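Local coordinates for protein ribosome biogenesis GTPase A (Thermotoga maritima, PDB 3CNL) that binds GTP, probably hydrolyses it, and is thought to be needed for a late step in assembly of the 50S ribosomal subunit, at residues Phe35-Tyr40 / Val105-Thr110; Lys167-Gly172 / Leu230-Val235; Phe160-Ala165 / Phe185-Glu190. All coordinates share one frame; numbering follows the deposited sequence.

Interaction 1 of 3, residues Phe35-Tyr40 / Val105-Thr110. With GNP (phosphoaminophosphonic acid-guanylate ester), chain B.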
# COMPACT_ATOMS: atom_id res chain seq x y z
N PHE A 35 5.16 7.63 -0.37
CA PHE A 35 5.05 8.40 -1.60
C PHE A 35 4.56 7.49 -2.73
O PHE A 35 3.60 7.82 -3.44
CB PHE A 35 6.36 9.09 -2.00
CG PHE A 35 6.66 10.38 -1.27
CD1 PHE A 35 5.65 11.15 -0.69
CD2 PHE A 35 7.97 10.85 -1.20
CE1 PHE A 35 5.95 12.32 -0.02
CE2 PHE A 35 8.28 12.05 -0.55
CZ PHE A 35 7.28 12.78 0.03
N ALA A 36 5.19 6.33 -2.87
CA ALA A 36 4.85 5.44 -3.95
C ALA A 36 3.38 5.11 -3.94
O ALA A 36 2.76 5.08 -5.00
CB ALA A 36 5.72 4.14 -3.91
N THR A 37 2.81 4.88 -2.74
CA THR A 37 1.42 4.45 -2.59
C THR A 37 0.42 5.60 -2.33
O THR A 37 -0.71 5.37 -1.90
CB THR A 37 1.25 3.36 -1.49
OG1 THR A 37 1.71 3.87 -0.23
CG2 THR A 37 2.03 2.07 -1.86
N SER A 38 0.84 6.83 -2.61
CA SER A 38 -0.02 8.00 -2.48
C SER A 38 -1.00 7.98 -3.63
O SER A 38 -0.69 7.44 -4.70
CB SER A 38 0.82 9.27 -2.56
OG SER A 38 1.18 9.54 -3.90
N ALA A 39 -2.17 8.58 -3.43
CA ALA A 39 -3.19 8.57 -4.49
C ALA A 39 -3.02 9.76 -5.43
O ALA A 39 -3.97 10.52 -5.67
CB ALA A 39 -4.60 8.55 -3.88
N TYR A 40 -1.81 9.93 -5.94
CA TYR A 40 -1.49 10.98 -6.91
C TYR A 40 -2.34 10.77 -8.17
O TYR A 40 -2.50 9.64 -8.63
CB TYR A 40 -0.01 10.90 -7.26
CG TYR A 40 0.66 12.23 -7.55
CD1 TYR A 40 1.46 12.84 -6.58
CD2 TYR A 40 0.53 12.85 -8.79
CE1 TYR A 40 2.11 14.06 -6.83
CE2 TYR A 40 1.17 14.07 -9.05
CZ TYR A 40 1.96 14.67 -8.07
OH TYR A 40 2.60 15.87 -8.31
N VAL A 105 -10.08 4.94 -0.05
CA VAL A 105 -9.45 4.87 -1.37
C VAL A 105 -7.93 4.54 -1.29
O VAL A 105 -7.28 4.79 -0.28
CB VAL A 105 -9.65 6.19 -2.16
CG1 VAL A 105 -8.75 7.30 -1.60
CG2 VAL A 105 -9.33 5.98 -3.62
N GLY A 106 -7.38 4.01 -2.38
CA GLY A 106 -5.94 3.72 -2.43
C GLY A 106 -5.54 2.88 -3.64
O GLY A 106 -6.40 2.38 -4.38
N VAL A 107 -4.24 2.71 -3.83
CA VAL A 107 -3.78 1.86 -4.94
C VAL A 107 -4.01 0.43 -4.52
O VAL A 107 -4.31 0.20 -3.36
CB VAL A 107 -2.30 2.11 -5.28
CG1 VAL A 107 -2.08 3.59 -5.67
CG2 VAL A 107 -1.38 1.68 -4.10
N PRO A 108 -3.89 -0.54 -5.44
CA PRO A 108 -4.12 -1.93 -5.08
C PRO A 108 -3.25 -2.42 -3.92
O PRO A 108 -2.10 -1.98 -3.79
CB PRO A 108 -3.75 -2.68 -6.37
CG PRO A 108 -3.99 -1.70 -7.47
CD PRO A 108 -3.59 -0.39 -6.88
N ASN A 109 -3.83 -3.28 -3.09
CA ASN A 109 -3.12 -4.12 -2.10
C ASN A 109 -2.79 -3.48 -0.76
O ASN A 109 -2.24 -4.15 0.12
CB ASN A 109 -1.84 -4.74 -2.70
CG ASN A 109 -1.40 -5.98 -1.96
OD1 ASN A 109 -2.20 -6.87 -1.78
ND2 ASN A 109 -0.14 -6.02 -1.49
N THR A 110 -3.14 -2.21 -0.59
CA THR A 110 -2.69 -1.45 0.61
C THR A 110 -3.47 -1.75 1.88
O THR A 110 -3.11 -1.28 2.95
CB THR A 110 -2.77 0.05 0.40
OG1 THR A 110 -4.12 0.40 0.07
CG2 THR A 110 -1.83 0.49 -0.73
PG GNP B . -7.06 -4.47 -3.56
O1G GNP B . -7.66 -3.10 -3.77
O2G GNP B . -5.83 -4.71 -4.42
O3G GNP B . -8.16 -5.51 -3.73
N3B GNP B . -6.56 -4.84 -2.10
PB GNP B . -6.88 -4.12 -0.74
O1B GNP B . -6.35 -2.73 -0.75
O2B GNP B . -8.35 -4.26 -0.48
O3A GNP B . -6.11 -4.93 0.32
PA GNP B . -6.55 -6.15 1.19
O1A GNP B . -7.26 -5.70 2.39
O2A GNP B . -7.20 -7.20 0.39
O5' GNP B . -5.19 -6.70 1.71
C5' GNP B . -4.13 -7.10 0.83
C4' GNP B . -3.19 -8.02 1.61
O4' GNP B . -2.54 -7.31 2.70
C3' GNP B . -3.83 -9.22 2.27
O3' GNP B . -2.91 -10.30 2.20
C2' GNP B . -4.00 -8.76 3.71
O2' GNP B . -4.05 -9.86 4.58
C1' GNP B . -2.72 -7.96 3.93
N9 GNP B . -2.82 -6.89 4.92
C8 GNP B . -3.83 -5.95 5.00
N7 GNP B . -3.64 -5.09 5.98
C5 GNP B . -2.44 -5.52 6.58
C6 GNP B . -1.70 -4.99 7.68
O6 GNP B . -1.98 -4.02 8.40
N1 GNP B . -0.53 -5.72 7.93
C2 GNP B . -0.11 -6.83 7.21
N2 GNP B . 1.04 -7.42 7.59
N3 GNP B . -0.77 -7.32 6.18
C4 GNP B . -1.92 -6.62 5.93
O HOH W 1 -2.95 4.17 -1.80

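Interaction 2 of 3, residues Lys167-Gly172 / Leu230-Val235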
# COMPACT_ATOMS: atom_id res chain seq x y z
N LYS A 167 9.00 0.24 -6.38
CA LYS A 167 8.39 0.42 -5.05
C LYS A 167 6.97 -0.16 -4.96
O LYS A 167 6.60 -0.82 -3.97
CB LYS A 167 8.45 1.89 -4.65
CG LYS A 167 9.83 2.31 -4.13
CD LYS A 167 10.05 3.80 -4.24
CE LYS A 167 11.36 4.16 -3.55
NZ LYS A 167 11.72 5.59 -3.80
N LEU A 168 6.18 0.09 -5.99
CA LEU A 168 4.86 -0.55 -6.10
C LEU A 168 4.94 -2.07 -6.22
O LEU A 168 4.05 -2.78 -5.74
CB LEU A 168 4.05 0.03 -7.26
CG LEU A 168 3.63 1.50 -7.16
CD1 LEU A 168 3.00 1.94 -8.47
CD2 LEU A 168 2.61 1.66 -6.00
N LEU A 169 5.97 -2.59 -6.88
CA LEU A 169 6.22 -4.03 -6.86
C LEU A 169 6.49 -4.55 -5.45
O LEU A 169 5.98 -5.61 -5.04
CB LEU A 169 7.42 -4.37 -7.78
CG LEU A 169 7.91 -5.82 -7.82
CD1 LEU A 169 6.83 -6.70 -8.40
CD2 LEU A 169 9.17 -5.89 -8.70
N LEU A 170 7.34 -3.84 -4.72
CA LEU A 170 7.75 -4.26 -3.37
C LEU A 170 6.57 -4.30 -2.36
O LEU A 170 6.59 -5.08 -1.42
CB LEU A 170 8.87 -3.31 -2.86
CG LEU A 170 10.28 -3.49 -3.43
CD1 LEU A 170 11.21 -2.30 -3.18
CD2 LEU A 170 10.93 -4.76 -2.90
N VAL A 171 5.58 -3.43 -2.53
CA VAL A 171 4.39 -3.46 -1.66
C VAL A 171 3.24 -4.32 -2.24
O VAL A 171 2.15 -4.38 -1.68
CB VAL A 171 3.90 -2.02 -1.30
CG1 VAL A 171 4.98 -1.28 -0.48
CG2 VAL A 171 3.54 -1.23 -2.55
N GLY A 172 3.50 -5.02 -3.34
CA GLY A 172 2.50 -5.93 -3.97
C GLY A 172 1.37 -5.25 -4.70
O GLY A 172 0.36 -5.88 -5.05
N LEU A 230 7.66 -15.04 -6.52
CA LEU A 230 7.55 -15.50 -5.15
C LEU A 230 8.29 -14.61 -4.17
O LEU A 230 7.80 -14.33 -3.08
CB LEU A 230 8.06 -16.94 -5.05
CG LEU A 230 8.15 -17.72 -3.74
CD1 LEU A 230 6.84 -17.76 -2.95
CD2 LEU A 230 8.63 -19.14 -4.07
N PHE A 231 9.50 -14.17 -4.55
CA PHE A 231 10.28 -13.31 -3.65
C PHE A 231 9.51 -12.03 -3.33
O PHE A 231 9.33 -11.68 -2.16
CB PHE A 231 11.67 -12.99 -4.23
CG PHE A 231 12.43 -11.98 -3.42
CD1 PHE A 231 12.94 -12.31 -2.18
CD2 PHE A 231 12.58 -10.68 -3.87
CE1 PHE A 231 13.61 -11.36 -1.40
CE2 PHE A 231 13.27 -9.72 -3.09
CZ PHE A 231 13.77 -10.07 -1.88
N PHE A 232 9.04 -11.36 -4.37
CA PHE A 232 8.37 -10.07 -4.20
C PHE A 232 7.00 -10.19 -3.56
O PHE A 232 6.56 -9.28 -2.86
CB PHE A 232 8.35 -9.24 -5.50
CG PHE A 232 9.70 -8.76 -5.91
CD1 PHE A 232 10.39 -7.86 -5.11
CD2 PHE A 232 10.32 -9.24 -7.07
CE1 PHE A 232 11.69 -7.44 -5.46
CE2 PHE A 232 11.61 -8.82 -7.42
CZ PHE A 232 12.28 -7.92 -6.63
N THR A 233 6.37 -11.34 -3.74
CA THR A 233 5.13 -11.66 -3.04
C THR A 233 5.44 -11.78 -1.57
O THR A 233 4.75 -11.20 -0.74
CB THR A 233 4.51 -12.96 -3.57
OG1 THR A 233 4.11 -12.72 -4.92
CG2 THR A 233 3.29 -13.38 -2.74
N GLU A 234 6.50 -12.51 -1.24
CA GLU A 234 6.96 -12.59 0.14
C GLU A 234 7.38 -11.24 0.76
O GLU A 234 7.04 -10.95 1.91
CB GLU A 234 8.09 -13.61 0.25
CG GLU A 234 7.58 -15.05 0.19
CD GLU A 234 8.63 -16.07 0.50
OE1 GLU A 234 8.27 -17.26 0.64
OE2 GLU A 234 9.82 -15.71 0.58
N VAL A 235 8.12 -10.43 0.02
CA VAL A 235 8.48 -9.07 0.50
C VAL A 235 7.23 -8.24 0.83
O VAL A 235 7.16 -7.58 1.88
CB VAL A 235 9.38 -8.31 -0.51
CG1 VAL A 235 9.53 -6.86 -0.09
CG2 VAL A 235 10.76 -8.96 -0.60
O HOH W 2 4.94 -8.18 -5.15

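Interaction 3 of 3, residues Phe160-Ala165 / Phe185-Glu190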
# COMPACT_ATOMS: atom_id res chain seq x y z
N PHE A 160 5.66 6.38 -14.63
CA PHE A 160 6.59 7.00 -15.55
C PHE A 160 8.02 6.58 -15.22
O PHE A 160 8.88 6.52 -16.10
CB PHE A 160 6.45 8.52 -15.47
CG PHE A 160 6.60 9.06 -14.07
CD1 PHE A 160 7.64 9.92 -13.75
CD2 PHE A 160 5.70 8.69 -13.06
CE1 PHE A 160 7.79 10.41 -12.45
CE2 PHE A 160 5.83 9.18 -11.76
CZ PHE A 160 6.88 10.04 -11.45
N SER A 161 8.27 6.27 -13.94
CA SER A 161 9.62 6.01 -13.47
C SER A 161 9.85 4.55 -13.08
O SER A 161 8.92 3.82 -12.72
CB SER A 161 9.97 6.95 -12.32
OG SER A 161 9.26 6.61 -11.14
N GLU A 162 11.11 4.15 -13.17
CA GLU A 162 11.53 2.81 -12.80
C GLU A 162 11.43 2.65 -11.27
O GLU A 162 11.01 1.60 -10.77
CB GLU A 162 12.94 2.60 -13.34
CG GLU A 162 13.75 1.50 -12.72
CD GLU A 162 15.21 1.61 -13.12
OE1 GLU A 162 15.50 1.44 -14.33
OE2 GLU A 162 16.05 1.88 -12.22
N ASP A 163 11.80 3.71 -10.56
CA ASP A 163 11.77 3.70 -9.11
C ASP A 163 10.33 3.52 -8.56
O ASP A 163 10.09 2.75 -7.63
CB ASP A 163 12.40 4.98 -8.58
CG ASP A 163 12.49 4.99 -7.09
OD1 ASP A 163 13.29 4.22 -6.53
OD2 ASP A 163 11.78 5.78 -6.46
N LEU A 164 9.37 4.22 -9.16
CA LEU A 164 7.96 4.08 -8.75
C LEU A 164 7.42 2.66 -9.00
O LEU A 164 6.79 2.07 -8.12
CB LEU A 164 7.08 5.14 -9.42
CG LEU A 164 5.57 5.05 -9.12
CD1 LEU A 164 5.28 5.27 -7.64
CD2 LEU A 164 4.74 6.01 -10.02
N ALA A 165 7.71 2.10 -10.17
CA ALA A 165 7.32 0.71 -10.46
C ALA A 165 7.95 -0.27 -9.46
O ALA A 165 7.28 -1.17 -8.96
CB ALA A 165 7.68 0.34 -11.90
N PHE A 185 12.97 -4.92 -11.88
CA PHE A 185 13.31 -5.96 -10.90
C PHE A 185 14.61 -5.68 -10.20
O PHE A 185 14.69 -5.83 -8.99
CB PHE A 185 13.37 -7.37 -11.52
CG PHE A 185 12.07 -7.86 -12.07
CD1 PHE A 185 10.93 -7.91 -11.27
CD2 PHE A 185 11.99 -8.30 -13.39
CE1 PHE A 185 9.73 -8.37 -11.78
CE2 PHE A 185 10.79 -8.79 -13.93
CZ PHE A 185 9.65 -8.81 -13.12
N GLU A 186 15.63 -5.29 -10.95
CA GLU A 186 16.92 -4.92 -10.37
C GLU A 186 16.82 -3.75 -9.38
O GLU A 186 17.39 -3.82 -8.27
CB GLU A 186 17.93 -4.66 -11.47
CG GLU A 186 18.23 -5.92 -12.27
CD GLU A 186 19.10 -5.69 -13.49
OE1 GLU A 186 19.72 -6.68 -13.94
OE2 GLU A 186 19.15 -4.57 -14.03
N ARG A 187 16.09 -2.69 -9.75
CA ARG A 187 15.83 -1.53 -8.88
C ARG A 187 15.16 -1.96 -7.58
O ARG A 187 15.56 -1.55 -6.49
CB ARG A 187 14.86 -0.57 -9.59
CG ARG A 187 15.11 0.93 -9.45
CD ARG A 187 14.92 1.58 -8.11
NE ARG A 187 16.21 1.80 -7.46
CZ ARG A 187 16.46 2.59 -6.42
NH1 ARG A 187 17.69 2.62 -5.93
NH2 ARG A 187 15.52 3.34 -5.86
N ALA A 188 14.10 -2.74 -7.70
CA ALA A 188 13.38 -3.26 -6.53
C ALA A 188 14.30 -4.06 -5.63
O ALA A 188 14.26 -3.91 -4.41
CB ALA A 188 12.20 -4.12 -6.97
N PHE A 189 15.11 -4.94 -6.21
CA PHE A 189 16.08 -5.70 -5.41
C PHE A 189 17.09 -4.76 -4.73
O PHE A 189 17.37 -4.90 -3.55
CB PHE A 189 16.80 -6.79 -6.24
CG PHE A 189 17.78 -7.60 -5.44
CD1 PHE A 189 17.33 -8.47 -4.45
CD2 PHE A 189 19.14 -7.46 -5.64
CE1 PHE A 189 18.24 -9.20 -3.67
CE2 PHE A 189 20.06 -8.19 -4.87
CZ PHE A 189 19.61 -9.06 -3.90
N GLU A 190 17.60 -3.78 -5.47
CA GLU A 190 18.52 -2.78 -4.91
C GLU A 190 17.92 -2.07 -3.67
O GLU A 190 18.57 -1.94 -2.63
CB GLU A 190 18.89 -1.75 -5.99
CG GLU A 190 19.87 -0.67 -5.55
CD GLU A 190 20.27 0.22 -6.71
OE1 GLU A 190 21.45 0.15 -7.12
OE2 GLU A 190 19.42 0.96 -7.25

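Interaction 1 of 3, residues Phe35-Tyr40 / Val105-Thr110
With V107 CG1 turned beside the backbone N (chi1 -59°), CG2 is left between that N and the carbonyl carbon; T37 CG2 is turned beside its own backbone N, and the two side chains meet at about a right angle where a buried loop lies against the P-loop of a circularly permuted GTPase. V107 CG2 touches both T37 CB and T37 CG2, each at 4.1 Å. The neighbouring methyl, V107 CG1, rests 4.2 Å from the carbonyl oxygen S38 O, while T110 CG2 approaches T37 CB at 4.3 Å. The hydroxyls point into other bonds: T37 OG1 pairs with A33 O, and T110 OG1 with V28 O on strand 24-30. The loop itself is folded by a type I turn from F35 to S38, whose F35 O accepts from both S38 N and S38 OG, the latter in the carbonyl plane. On the other side, residues 107-110 form a type II turn as strand 101-106 runs out toward the nucleotide, the strand-loop geometry expected of a Walker A motif. There N109 N gives a weak bond, 124° at the hydrogen, to O2G of the GTP analogue, and N109 OD1 packs against its C5' at 3.3 Å. The two backbones are bridged by one water, which donates to T37 O and accepts from V107 N at 2.8 Å.

Interaction 2 of 3, residues Lys167-Gly172 / Leu230-Val235
A buried helix-helix contact in the helical C-terminal part of the chain joins the end of helix 162-170 to helix 224-236, with L169 and L170 meeting F232 and V235. F232 meets both leucines. L169 CD2 stands over the centre of the F232 ring, 3.9 Å from its centroid and 10° off the ring normal, a CH-pi contact. The L169 side chain gets there because its CG lies opposite the backbone N (chi1 176°), which also brings CG to 3.9 Å from F232 CG. The opposite face of the same ring is covered by F231 CD2 from its own helix, so the phenyl is held between a leucine methyl and an aromatic edge atom. L170 comes from a different direction: its CD2 reaches the ring edge near the plane, 3.8 Å from F232 CE1, and the same methyl also lies 3.8 Å from V235 CG1. Helix 182-196 adds A188 and I191 to this cluster, while F231 makes edge-to-face contacts with F192, F205 and F206.

Helix 162-170 finishes here in a Schellman motif. G172, at positive phi, is its C-prime residue, with G172 N bonded to L169 O and S173 N to L168 O. L169 O is also used across the contact, where a water donates to it at 2.8 Å and, more weakly, to F232 O. Beside this end, V235 CG1 packs 3.7 Å from the carbonyl oxygen L170 O.

Interaction 3 of 3, residues Phe160-Ala165 / Phe185-Glu190
R187 and D163 are joined by a salt bridge in which R187 NH2 donates to D163 OD1, with an angle of 144° at the hydrogen; it is modelled at 2.5 Å, shorter than usual, so the exact length is doubtful. The carboxylate approaches the edge of the guanidinium near its plane, yet the two flat groups are turned 44° against each other. E190, from the same helix as the arginine, completes a three-residue ionic network: R187 NH1 reaches E190 OE2 at 2.7 Å in a nearly straight bond of 169°, and R187 NE adds a weak one to the same oxygen. E190 OE2 lies in the guanidinium plane, although the donor meets it from above the carboxylate plane. Two carboxylates thus grip the guanidinium through different nitrogens, which should restrict its rotation. D163 is shared in turn, since its OD2 pairs with K167 NZ one turn along its helix; the flanking positive groups would be expected to favour its ionised form.

These charges bridge the first turn of helix 162-170 to the middle of helix 182-196, at the surface of the helical part of the protein. The first of these helices starts at S161, the N-cap, whose OG accepts from L164 N at 3.1 Å.

Nearer the backbones, the aliphatic part of R187 packs against the two acidic side chains. Its early methylenes cross the E162 side chain at about a right angle. E162 CG, set opposite its backbone N, packs 3.6 Å from R187 CG. The extended chain beyond it carries the carboxylate on across the arginine, with E162 OE2 tightly placed 3.1 Å from R187 CG. Past the chi2 bend, R187 CD lies 3.5 Å from D163 OD1.

How the interactions relate
From the N terminus, interaction 1 comes first: after 64 residues the chain returns to set the end of strand 101-106 against the loop between strands 24-30 and 48-54, closing before the other two open. Interactions 2 and 3 cross, their segments alternating along the chain. Helix 162-170 serves both: interaction 3 closes the 19-residue connection from its start to helix 182-196, and interaction 2 the longer, 57-residue one from its end to helix 224-236. Between them, A188 CB lies 3.7 Å from F232 CE1. The nucleotide-binding part is tied to these helices where N109 ND2 probably bonds to V171 O at 2.8 Å and where A36 packs on L164 and K167.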